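Local coordinates for putative secreted protein (Pseudomonas aeruginosa, PDB 3NPD), which is of unknown function but is a putative secreted protein, probably a virulence factor under quorum-sensing control, at residues 88-93 with 102-107. Numbering follows the deposited sequence.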
loop_
_atom_site.group_PDB
_atom_site.type_symbol
_atom_site.label_atom_id
_atom_site.label_comp_id
_atom_site.label_asym_id
_atom_site.label_seq_id
_atom_site.Cartn_x
_atom_site.Cartn_y
_atom_site.Cartn_z
ATOM N N ILE A 88 2.887 -8.311 -4.019
ATOM C CA ILE A 88 2.319 -8.004 -2.718
ATOM C C ILE A 88 1.944 -6.533 -2.770
ATOM O O ILE A 88 2.731 -5.700 -3.284
ATOM C CB ILE A 88 3.350 -8.249 -1.602
ATOM C CG1 ILE A 88 3.587 -9.737 -1.443
ATOM C CG2 ILE A 88 2.878 -7.629 -0.246
ATOM C CD1 ILE A 88 4.877 -10.055 -0.612
ATOM N N LEU A 89 0.725 -6.228 -2.329
ATOM C CA LEU A 89 0.265 -4.852 -2.117
ATOM C C LEU A 89 0.552 -4.523 -0.654
ATOM O O LEU A 89 0.070 -5.190 0.241
ATOM C CB LEU A 89 -1.223 -4.660 -2.491
ATOM C CG LEU A 89 -1.482 -3.853 -3.756
ATOM C CD1 LEU A 89 -0.935 -2.383 -3.675
ATOM C CD2 LEU A 89 -0.914 -4.690 -4.937
ATOM N N THR A 90 1.288 -3.445 -0.424
ATOM C CA THR A 90 1.659 -3.015 0.916
ATOM C C THR A 90 1.152 -1.602 1.165
ATOM O O THR A 90 1.408 -0.718 0.348
ATOM C CB THR A 90 3.177 -3.027 1.090
ATOM O OG1 THR A 90 3.611 -4.375 0.915
ATOM C CG2 THR A 90 3.607 -2.488 2.507
ATOM N N TYR A 91 0.485 -1.393 2.295
ATOM C CA TYR A 91 0.083 -0.062 2.758
ATOM C C TYR A 91 0.972 0.286 3.912
ATOM O O TYR A 91 0.983 -0.417 4.927
ATOM C CB TYR A 91 -1.376 -0.015 3.217
ATOM C CG TYR A 91 -2.234 -0.082 2.041
ATOM C CD1 TYR A 91 -2.555 1.095 1.348
ATOM C CD2 TYR A 91 -2.618 -1.296 1.508
ATOM C CE1 TYR A 91 -3.264 1.070 0.178
ATOM C CE2 TYR A 91 -3.358 -1.342 0.334
ATOM C CZ TYR A 91 -3.693 -0.146 -0.323
ATOM O OH TYR A 91 -4.433 -0.149 -1.482
ATOM N N SER A 92 1.706 1.392 3.782
ATOM C CA SER A 92 2.578 1.902 4.836
ATOM C C SER A 92 2.058 3.246 5.290
ATOM O O SER A 92 2.173 4.253 4.582
ATOM C CB SER A 92 4.039 1.965 4.352
ATOM O OG SER A 92 4.865 2.609 5.302
ATOM N N PHE A 93 1.475 3.251 6.479
ATOM C CA PHE A 93 0.966 4.490 7.113
ATOM C C PHE A 93 1.952 4.955 8.146
ATOM O O PHE A 93 2.415 4.163 8.999
ATOM C CB PHE A 93 -0.352 4.231 7.823
ATOM C CG PHE A 93 -1.495 3.875 6.926
ATOM C CD1 PHE A 93 -1.732 2.534 6.565
ATOM C CD2 PHE A 93 -2.393 4.859 6.469
ATOM C CE1 PHE A 93 -2.817 2.209 5.740
ATOM C CE2 PHE A 93 -3.465 4.516 5.641
ATOM C CZ PHE A 93 -3.663 3.207 5.280
ATOM N N VAL A 102 2.568 3.892 11.905
ATOM C CA VAL A 102 1.254 3.765 12.433
ATOM C C VAL A 102 0.785 2.362 12.162
ATOM O O VAL A 102 0.386 1.664 13.093
ATOM C CB VAL A 102 0.267 4.794 11.782
ATOM C CG1 VAL A 102 -1.164 4.564 12.248
ATOM C CG2 VAL A 102 0.743 6.250 12.113
ATOM N N ALA A 103 0.788 1.972 10.897
ATOM C CA ALA A 103 0.384 0.638 10.511
ATOM C C ALA A 103 1.046 0.242 9.215
ATOM O O ALA A 103 1.273 1.067 8.368
ATOM C CB ALA A 103 -1.134 0.523 10.359
ATOM N N THR A 104 1.315 -1.041 9.055
ATOM C CA THR A 104 1.862 -1.575 7.814
ATOM C C THR A 104 1.089 -2.860 7.505
ATOM O O THR A 104 1.139 -3.820 8.279
ATOM C CB THR A 104 3.385 -1.805 7.863
ATOM O OG1 THR A 104 4.026 -0.642 8.418
ATOM C CG2 THR A 104 3.936 -2.011 6.437
ATOM N N GLU A 105 0.421 -2.881 6.364
ATOM C CA GLU A 105 -0.471 -4.015 6.045
ATOM C C GLU A 105 -0.143 -4.518 4.633
ATOM O O GLU A 105 -0.204 -3.751 3.655
ATOM C CB GLU A 105 -1.948 -3.582 6.126
ATOM C CG GLU A 105 -2.394 -3.244 7.557
ATOM C CD GLU A 105 -2.202 -4.383 8.590
ATOM O OE1 GLU A 105 -2.244 -5.569 8.210
ATOM O OE2 GLU A 105 -2.087 -4.099 9.819
ATOM N N ARG A 106 0.242 -5.797 4.548
ATOM C CA ARG A 106 0.591 -6.441 3.291
ATOM C C ARG A 106 -0.447 -7.474 2.901
ATOM O O ARG A 106 -0.967 -8.258 3.749
ATOM C CB ARG A 106 1.919 -7.161 3.406
ATOM C CG ARG A 106 3.027 -6.214 3.759
ATOM C CD ARG A 106 4.409 -6.877 3.862
ATOM N NE ARG A 106 5.386 -5.814 4.120
ATOM C CZ ARG A 106 5.637 -5.239 5.300
ATOM N NH1 ARG A 106 5.005 -5.609 6.386
ATOM N NH2 ARG A 106 6.492 -4.219 5.385
ATOM N N PHE A 107 -0.664 -7.564 1.590
ATOM C CA PHE A 107 -1.634 -8.478 1.015
ATOM C C PHE A 107 -1.053 -9.187 -0.183
ATOM O O PHE A 107 -0.495 -8.532 -1.065
ATOM C CB PHE A 107 -2.902 -7.732 0.562
ATOM C CG PHE A 107 -3.563 -6.956 1.661
ATOM C CD1 PHE A 107 -3.131 -5.619 1.971
ATOM C CD2 PHE A 107 -4.547 -7.541 2.458
ATOM C CE1 PHE A 107 -3.721 -4.918 3.029
ATOM C CE2 PHE A 107 -5.136 -6.806 3.544
ATOM C CZ PHE A 107 -4.718 -5.515 3.823
HETATM O O HOH W 1 4.210 1.978 8.044
#
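Tyr91 and Phe107 meet diagonally across an antiparallel ladder, their side chains crossing at about a right angle. Tyr91 CD2 lies 4.1 Å from Phe107 CE1. Both rings leave beside their own backbone N (chi1 -73° and -57°), which brings the two rings together on the face shared with Leu89, Phe93, Glu105 and Ala103. The Phe93 ring turns its edge to Ala103 O, with CD1 3.8 Å from that oxygen, which also accepts a hydrogen bond from Phe93 N. Leu89 with Phe107 and Tyr91 with Glu105 are hydrogen-bonded pairs.

A classic beta bulge lies at Phe93. Val102 and Ala103 both face Phe93, whose O takes a bond from Val102 N at 2.9 Å and a weak one from Ala103 N. A water also donates to Phe93 O and joins Ser92 OG to Thr104 OG1.

On the other face, Thr90 and Arg106 run side by side. Thr90 OG1 touches Arg106 CG at 3.4 Å. With CG2 anti to the backbone N, Thr90 sets this methyl over one face of the guanidinium and 4.0 Å from Thr104 CG2. Gln43 OE1 bonds both Thr90 OG1 and Arg106 NE, tying the pair to the next strand.

The two strands form a beta hairpin. Strand 88-95 lies between strand 43-50, its parallel neighbour, and 101-107, an outermost strand of the sheet. Helix 62-74 packs on the aromatic face through Leu69, while its Arg66 makes a salt bridge to Glu105 and a cation-pi contact with Phe107. Helix 77-83 meets Leu89 and Tyr91, and helix 52-60 meets Phe93 and Val102.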